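Malonyl CoA-acyl carrier protein transacylase (Burkholderia pseudomallei 1710b, PDB 3EZO) probably transfers the malonyl group from malonyl-CoA to the holo acyl carrier protein, releasing CoA, and belongs to the FabD family of acyltransferases. Local coordinates at residues D40-A45 and I111-A116; P91-G96 and S233-I238. One frame throughout, in Å; residues are numbered along the deposited sequence.

Contact 1 (D40-A45 and I111-A116); sequences DEASDA and IAFRDA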
ATOM      1  N   ASP A  40     -15.219  15.445  -0.301  1.00 13.36           N
ATOM      2  CA  ASP A  40     -15.831  16.281   0.736  1.00 15.21           C
ATOM      3  C   ASP A  40     -15.725  15.620   2.091  1.00 13.98           C
ATOM      4  O   ASP A  40     -15.408  16.278   3.087  1.00 13.43           O
ATOM      5  CB  ASP A  40     -17.288  16.588   0.443  1.00 17.22           C
ATOM      6  CG  ASP A  40     -17.455  17.718  -0.574  1.00 24.32           C
ATOM      7  OD1 ASP A  40     -16.713  18.717  -0.484  1.00 32.20           O
ATOM      8  OD2 ASP A  40     -18.354  17.617  -1.446  1.00 33.05           O
ATOM      9  N   GLU A  41     -16.002  14.324   2.133  1.00 13.20           N
ATOM     10  CA  GLU A  41     -15.940  13.585   3.401  1.00 12.82           C
ATOM     11  C   GLU A  41     -14.516  13.612   3.956  1.00 11.01           C
ATOM     12  O   GLU A  41     -14.299  13.849   5.154  1.00 10.84           O
ATOM     13  CB  GLU A  41     -16.438  12.137   3.185  1.00 12.84           C
ATOM     14  CG  GLU A  41     -16.291  11.278   4.431  1.00 15.34           C
ATOM     15  CD  GLU A  41     -16.929   9.847   4.325  1.00 16.31           C
ATOM     16  OE1 GLU A  41     -17.318   9.370   3.209  1.00 14.42           O
ATOM     17  OE2 GLU A  41     -17.038   9.237   5.418  1.00 17.86           O
ATOM     18  N   ALA A  42     -13.548  13.364   3.089  1.00 10.61           N
ATOM     19  CA  ALA A  42     -12.136  13.414   3.484  1.00 11.45           C
ATOM     20  C   ALA A  42     -11.729  14.800   4.053  1.00 12.06           C
ATOM     21  O   ALA A  42     -11.067  14.891   5.119  1.00 12.71           O
ATOM     22  CB  ALA A  42     -11.226  13.003   2.316  1.00 10.23           C
ATOM     23  N   SER A  43     -12.158  15.877   3.385  1.00 13.09           N
ATOM     24  CA  SER A  43     -11.855  17.278   3.849  1.00 13.68           C
ATOM     25  C   SER A  43     -12.506  17.543   5.189  1.00 15.08           C
ATOM     26  O   SER A  43     -11.919  18.131   6.134  1.00 14.40           O
ATOM     27  CB  SER A  43     -12.340  18.317   2.812  1.00 13.70           C
ATOM     28  OG  SER A  43     -11.750  18.071   1.524  1.00 13.46           O
ATOM     29  N   ASP A  44     -13.747  17.094   5.312  1.00 16.26           N
ATOM     30  CA  ASP A  44     -14.410  17.250   6.599  1.00 17.37           C
ATOM     31  C   ASP A  44     -13.655  16.480   7.701  1.00 16.62           C
ATOM     32  O   ASP A  44     -13.484  17.014   8.791  1.00 16.69           O
ATOM     33  CB  ASP A  44     -15.879  16.823   6.519  1.00 19.03           C
ATOM     34  CG  ASP A  44     -16.545  16.776   7.892  1.00 24.92           C
ATOM     35  OD1 ASP A  44     -16.451  17.762   8.658  1.00 32.95           O
ATOM     36  OD2 ASP A  44     -17.169  15.744   8.229  1.00 34.99           O
ATOM     37  N   ALA A  45     -13.224  15.241   7.431  1.00 15.33           N
ATOM     38  CA  ALA A  45     -12.491  14.470   8.444  1.00 14.88           C
ATOM     39  C   ALA A  45     -11.102  15.081   8.769  1.00 14.36           C
ATOM     40  O   ALA A  45     -10.702  15.106   9.913  1.00 13.87           O
ATOM     41  CB  ALA A  45     -12.348  13.003   8.012  1.00 14.17           C
ATOM     42  N   ILE A 111     -13.640  -1.307   8.306  1.00 13.86           N
ATOM     43  CA  ILE A 111     -13.343  -0.023   8.915  1.00 14.32           C
ATOM     44  C   ILE A 111     -14.139   1.042   8.154  1.00 14.14           C
ATOM     45  O   ILE A 111     -14.070   1.100   6.945  1.00 14.21           O
ATOM     46  CB  ILE A 111     -11.826   0.321   8.845  1.00 14.22           C
ATOM     47  CG1 ILE A 111     -10.968  -0.728   9.591  1.00 15.83           C
ATOM     48  CG2 ILE A 111     -11.536   1.732   9.471  1.00 14.48           C
ATOM     49  CD1 ILE A 111      -9.404  -0.510   9.425  1.00 14.08           C
ATOM     50  N   ALA A 112     -14.894   1.870   8.848  1.00 13.97           N
ATOM     51  CA  ALA A 112     -15.623   2.923   8.151  1.00 14.79           C
ATOM     52  C   ALA A 112     -14.622   3.933   7.558  1.00 14.04           C
ATOM     53  O   ALA A 112     -13.626   4.295   8.203  1.00 14.56           O
ATOM     54  CB  ALA A 112     -16.629   3.625   9.123  1.00 14.46           C
ATOM     55  N   PHE A 113     -14.874   4.371   6.338  1.00 13.50           N
ATOM     56  CA  PHE A 113     -14.015   5.359   5.682  1.00 14.35           C
ATOM     57  C   PHE A 113     -13.766   6.571   6.558  1.00 14.73           C
ATOM     58  O   PHE A 113     -12.641   7.011   6.672  1.00 14.17           O
ATOM     59  CB  PHE A 113     -14.557   5.727   4.310  1.00 14.33           C
ATOM     60  CG  PHE A 113     -13.722   6.757   3.550  1.00 13.51           C
ATOM     61  CD1 PHE A 113     -12.366   6.549   3.294  1.00 12.19           C
ATOM     62  CD2 PHE A 113     -14.314   7.923   3.073  1.00 13.02           C
ATOM     63  CE1 PHE A 113     -11.587   7.499   2.574  1.00 12.17           C
ATOM     64  CE2 PHE A 113     -13.569   8.867   2.323  1.00 12.11           C
ATOM     65  CZ  PHE A 113     -12.200   8.651   2.082  1.00 12.84           C
ATOM     66  N   ARG A 114     -14.802   7.034   7.252  1.00 16.17           N
ATOM     67  CA  ARG A 114     -14.700   8.198   8.120  1.00 17.18           C
ATOM     68  C   ARG A 114     -13.715   7.926   9.234  1.00 16.68           C
ATOM     69  O   ARG A 114     -13.063   8.860   9.694  1.00 15.71           O
ATOM     70  CB  ARG A 114     -16.089   8.561   8.692  1.00 18.19           C
ATOM     71  CG  ARG A 114     -16.169   9.711   9.639  1.00 22.49           C
ATOM     72  CD  ARG A 114     -15.661  10.995   9.003  1.00 27.73           C
ATOM     73  NE  ARG A 114     -15.629  12.121   9.946  1.00 30.86           N
ATOM     74  CZ  ARG A 114     -14.668  12.337  10.844  1.00 33.23           C
ATOM     75  NH1 ARG A 114     -13.590  11.510  10.941  1.00 31.83           N
ATOM     76  NH2 ARG A 114     -14.773  13.401  11.637  1.00 33.25           N
ATOM     77  N   ASP A 115     -13.613   6.660   9.676  1.00 15.38           N
ATOM     78  CA  ASP A 115     -12.626   6.294  10.705  1.00 15.54           C
ATOM     79  C   ASP A 115     -11.255   6.049  10.123  1.00 13.88           C
ATOM     80  O   ASP A 115     -10.242   6.300  10.781  1.00 16.01           O
ATOM     81  CB  ASP A 115     -13.062   5.058  11.509  1.00 14.47           C
ATOM     82  CG  ASP A 115     -14.377   5.290  12.220  1.00 18.54           C
ATOM     83  OD1 ASP A 115     -14.736   6.481  12.433  1.00 20.28           O
ATOM     84  OD2 ASP A 115     -15.061   4.297  12.542  1.00 19.92           O
ATOM     85  N   ALA A 116     -11.215   5.563   8.904  1.00 12.61           N
ATOM     86  CA  ALA A 116      -9.953   5.238   8.270  1.00 11.53           C
ATOM     87  C   ALA A 116      -9.098   6.490   8.005  1.00 10.63           C
ATOM     88  O   ALA A 116      -7.870   6.422   7.944  1.00  9.74           O
ATOM     89  CB  ALA A 116     -10.176   4.434   6.983  1.00 10.78           C
TER
HETATM   90  O   HOH W   1     -11.402  13.040  11.737  1.00 25.50           O
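Glu41 OE1 forms a salt bridge with Arg81 of helix 65-85 and lies at the edge of the Phe113 ring, 3.3 Å from CD2. The contact joins the last turns of helix 33-46 to the first turn of helix 113-128 in the acyl transferase domain. Glu41 reaches across because CG stands anti to the backbone N (chi1 175°) and the chain stays extended beyond it; glutamate suits the place, long enough to span the gap and charged to pair with Arg81. Its carboxylate plane is 84° from the ring plane, and the ring's C-H edge offers the oxygen a weakly positive rim. OE2 lies 3.5 Å from Arg114 CB. Phe113 is buried, its ring also meeting Tyr77 and other side chains of helix 65-85, and Val106 of helix 99-107, while small Ala42 lets the helices approach, its CB 4.5 Å from Phe113 CZ. At the more open side Arg114 bends at chi2 (59°), which lays its guanidinium over Ala45, whose CB packs against one face, 3.5 Å from NH1. Asp44 OD2 is 4.3 Å from Arg114 NE, too far for a salt bridge. A water accepts from Arg114 NH1 and donates to Ala45 O, 2.8 Å from each.

Contact 2 (P91-G96 and S233-I238); sequences PSIVAG and SVVNNI
Val94 and Val234 meet through their CG2 methyls, 3.7 Å apart, on the same side of the two chains. With chi1 at -66°, a less favoured form for valine, Val94 holds CG2 between its own N and carbonyl carbon, facing the neighbour; Val234 takes the commonest valine form, CG1 anti to its N, which turns CG2 to meet it. Branched side chains suit this layer, where helix 99-107 packs on both valines. Ile93 lies on the other side, its CG1 4.0 Å from Ser233 CB. On that side Val235 CG1 touches Ala95 CB at 3.7 Å, and helix 263-272 covers both residues.

The backbones run parallel, adding 233-234 as a short, weakly bonded edge strand beside 93-96 in the five-stranded parallel sheet of the FabD-like α/β fold. Val94 N donates to Ser233 O at 2.9 Å, and Val94 O receives Val235 N at 3.2 Å, both nearly straight.

Past Val235 N the direct backbone pairing ends; a water joins Gly96 N to Val235 O, and then a side chain takes over. Asn237 ND2 donates to Gly96 O at 2.9 Å, bent to 143° at the hydrogen and tilted from the carbonyl plane. An amide suits this place because its other end accepts: Asn237 OD1 receives Ser98 N and Gln256 NE2. Gly96 opens a GxSxG sequence consistent with a nucleophile elbow, whose serine, Ser98, is the predicted active-site residue; the Asn237 side chain lies about 4 Å from that of Ser98.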
ATOM      1  N   PRO A  91     -15.975  -7.196  -5.470  1.00 15.82           N
ATOM      2  CA  PRO A  91     -14.980  -8.224  -5.694  1.00 16.06           C
ATOM      3  C   PRO A  91     -15.126  -9.366  -4.695  1.00 16.04           C
ATOM      4  O   PRO A  91     -15.782  -9.222  -3.666  1.00 15.34           O
ATOM      5  CB  PRO A  91     -13.661  -7.488  -5.500  1.00 16.56           C
ATOM      6  CG  PRO A  91     -14.017  -6.352  -4.599  1.00 15.33           C
ATOM      7  CD  PRO A  91     -15.381  -5.944  -5.001  1.00 15.42           C
ATOM      8  N   SER A  92     -14.569 -10.521  -5.022  1.00 16.59           N
ATOM      9  CA  SER A  92     -14.683 -11.663  -4.118  1.00 17.41           C
ATOM     10  C   SER A  92     -13.557 -11.695  -3.074  1.00 16.99           C
ATOM     11  O   SER A  92     -13.661 -12.387  -2.069  1.00 16.68           O
ATOM     12  CB  SER A  92     -14.731 -12.968  -4.895  1.00 18.16           C
ATOM     13  OG  SER A  92     -13.732 -13.015  -5.894  1.00 24.73           O
ATOM     14  N   ILE A  93     -12.482 -10.964  -3.345  1.00 16.52           N
ATOM     15  CA  ILE A  93     -11.339 -10.895  -2.463  1.00 15.50           C
ATOM     16  C   ILE A  93     -10.585  -9.603  -2.751  1.00 14.17           C
ATOM     17  O   ILE A  93     -10.532  -9.154  -3.885  1.00 13.73           O
ATOM     18  CB  ILE A  93     -10.431 -12.162  -2.584  1.00 15.71           C
ATOM     19  CG1 ILE A  93      -9.352 -12.177  -1.475  1.00 15.44           C
ATOM     20  CG2 ILE A  93      -9.819 -12.270  -3.950  1.00 15.48           C
ATOM     21  CD1 ILE A  93      -8.710 -13.613  -1.246  1.00 13.59           C
ATOM     22  N   VAL A  94     -10.051  -8.986  -1.700  1.00 13.05           N
ATOM     23  CA  VAL A  94      -9.293  -7.773  -1.833  1.00 11.56           C
ATOM     24  C   VAL A  94      -7.973  -7.856  -1.071  1.00 11.04           C
ATOM     25  O   VAL A  94      -7.801  -8.723  -0.222  1.00 10.89           O
ATOM     26  CB  VAL A  94     -10.093  -6.581  -1.325  1.00 11.68           C
ATOM     27  CG1 VAL A  94     -11.351  -6.348  -2.244  1.00 10.83           C
ATOM     28  CG2 VAL A  94     -10.499  -6.796   0.147  1.00 11.21           C
ATOM     29  N   ALA A  95      -7.057  -6.955  -1.424  1.00  9.32           N
ATOM     30  CA  ALA A  95      -5.798  -6.752  -0.727  1.00 10.26           C
ATOM     31  C   ALA A  95      -5.313  -5.366  -1.133  1.00 10.33           C
ATOM     32  O   ALA A  95      -5.789  -4.777  -2.129  1.00 10.40           O
ATOM     33  CB  ALA A  95      -4.761  -7.833  -1.147  1.00  9.24           C
ATOM     34  N   GLY A  96      -4.376  -4.833  -0.372  1.00 10.58           N
ATOM     35  CA  GLY A  96      -3.682  -3.591  -0.750  1.00 11.21           C
ATOM     36  C   GLY A  96      -2.260  -3.538  -0.211  1.00 11.66           C
ATOM     37  O   GLY A  96      -1.930  -4.192   0.777  1.00 12.31           O
ATOM     38  N   SER A 233     -13.440 -11.125   1.763  1.00 13.20           N
ATOM     39  CA  SER A 233     -12.159 -11.654   2.243  1.00 13.35           C
ATOM     40  C   SER A 233     -11.043 -10.654   1.967  1.00 12.84           C
ATOM     41  O   SER A 233     -10.916 -10.169   0.843  1.00 13.68           O
ATOM     42  CB  SER A 233     -11.851 -12.978   1.536  1.00 13.75           C
ATOM     43  OG  SER A 233     -12.827 -13.931   1.905  1.00 17.04           O
ATOM     44  N   VAL A 234     -10.256 -10.337   2.995  1.00 12.09           N
ATOM     45  CA  VAL A 234      -9.054  -9.526   2.853  1.00 10.97           C
ATOM     46  C   VAL A 234      -7.828 -10.409   3.162  1.00 11.31           C
ATOM     47  O   VAL A 234      -7.742 -11.026   4.209  1.00 11.44           O
ATOM     48  CB  VAL A 234      -9.087  -8.326   3.829  1.00 10.32           C
ATOM     49  CG1 VAL A 234      -7.915  -7.454   3.664  1.00  8.61           C
ATOM     50  CG2 VAL A 234     -10.467  -7.525   3.741  1.00  8.58           C
ATOM     51  N   VAL A 235      -6.869 -10.459   2.253  1.00 11.56           N
ATOM     52  CA  VAL A 235      -5.601 -11.127   2.519  1.00 10.82           C
ATOM     53  C   VAL A 235      -4.554 -10.091   2.974  1.00 10.49           C
ATOM     54  O   VAL A 235      -4.338  -9.075   2.320  1.00 11.04           O
ATOM     55  CB  VAL A 235      -5.177 -12.049   1.316  1.00 11.32           C
ATOM     56  CG1 VAL A 235      -5.040 -11.328  -0.025  1.00 13.34           C
ATOM     57  CG2 VAL A 235      -3.914 -12.825   1.680  1.00 11.00           C
ATOM     58  N   ASN A 236      -3.961 -10.303   4.145  1.00 10.46           N
ATOM     59  CA  ASN A 236      -3.069  -9.286   4.730  1.00  9.67           C
ATOM     60  C   ASN A 236      -1.624  -9.394   4.279  1.00  9.66           C
ATOM     61  O   ASN A 236      -1.137 -10.462   3.870  1.00  9.49           O
ATOM     62  CB  ASN A 236      -3.235  -9.161   6.270  1.00  9.53           C
ATOM     63  CG  ASN A 236      -2.883 -10.431   7.049  1.00  9.14           C
ATOM     64  OD1 ASN A 236      -1.968 -11.152   6.706  1.00 10.33           O
ATOM     65  ND2 ASN A 236      -3.614 -10.674   8.118  1.00  4.01           N
ATOM     66  N   ASN A 237      -0.935  -8.264   4.326  1.00  9.52           N
ATOM     67  CA  ASN A 237       0.436  -8.161   3.863  1.00  9.25           C
ATOM     68  C   ASN A 237       1.393  -8.951   4.748  1.00  9.37           C
ATOM     69  O   ASN A 237       2.350  -9.521   4.276  1.00 10.20           O
ATOM     70  CB  ASN A 237       0.902  -6.715   3.910  1.00  9.20           C
ATOM     71  CG  ASN A 237       0.268  -5.817   2.865  1.00  8.63           C
ATOM     72  OD1 ASN A 237       0.385  -4.598   2.964  1.00 11.16           O
ATOM     73  ND2 ASN A 237      -0.338  -6.386   1.850  1.00  9.14           N
ATOM     74  N   ILE A 238       1.165  -8.904   6.040  1.00  9.96           N
ATOM     75  CA  ILE A 238       2.134  -9.423   7.037  1.00  9.67           C
ATOM     76  C   ILE A 238       2.139 -10.955   7.076  1.00  9.93           C
ATOM     77  O   ILE A 238       3.206 -11.574   7.049  1.00 10.00           O
ATOM     78  CB  ILE A 238       1.907  -8.798   8.423  1.00  9.84           C
ATOM     79  CG1 ILE A 238       3.116  -9.067   9.361  1.00 11.02           C
ATOM     80  CG2 ILE A 238       0.579  -9.268   9.060  1.00  7.69           C
ATOM     81  CD1 ILE A 238       4.342  -8.216   9.113  1.00 12.53           C
TER
HETATM   82  O   HOH W   2     -15.310 -12.641  -0.112  1.00 14.92           O
HETATM   83  O   HOH W   3      -3.721  -6.428   2.003  1.00  8.07           O

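Overall arrangement
The two contacts lie in one acyl transferase domain, their centres 21 Å apart and their nearest atoms about 8 Å apart, so they do not touch. Their segments alternate along the chain: 40-45, 91-96, 111-116, 233-238. Contact 1 is peripheral helix packing, centred 18 Å from the middle of the chain and away from the predicted active site; contact 2, at 12 Å, is buried and reaches that site, with the side chain of Asn237 about 6 Å from that of His207, the other predicted active-site residue. Helix 99-107, which follows the turn carrying Ser98, borders both: it lies against contact 2 and through Val106 touches Phe113 and Ala116 of contact 1.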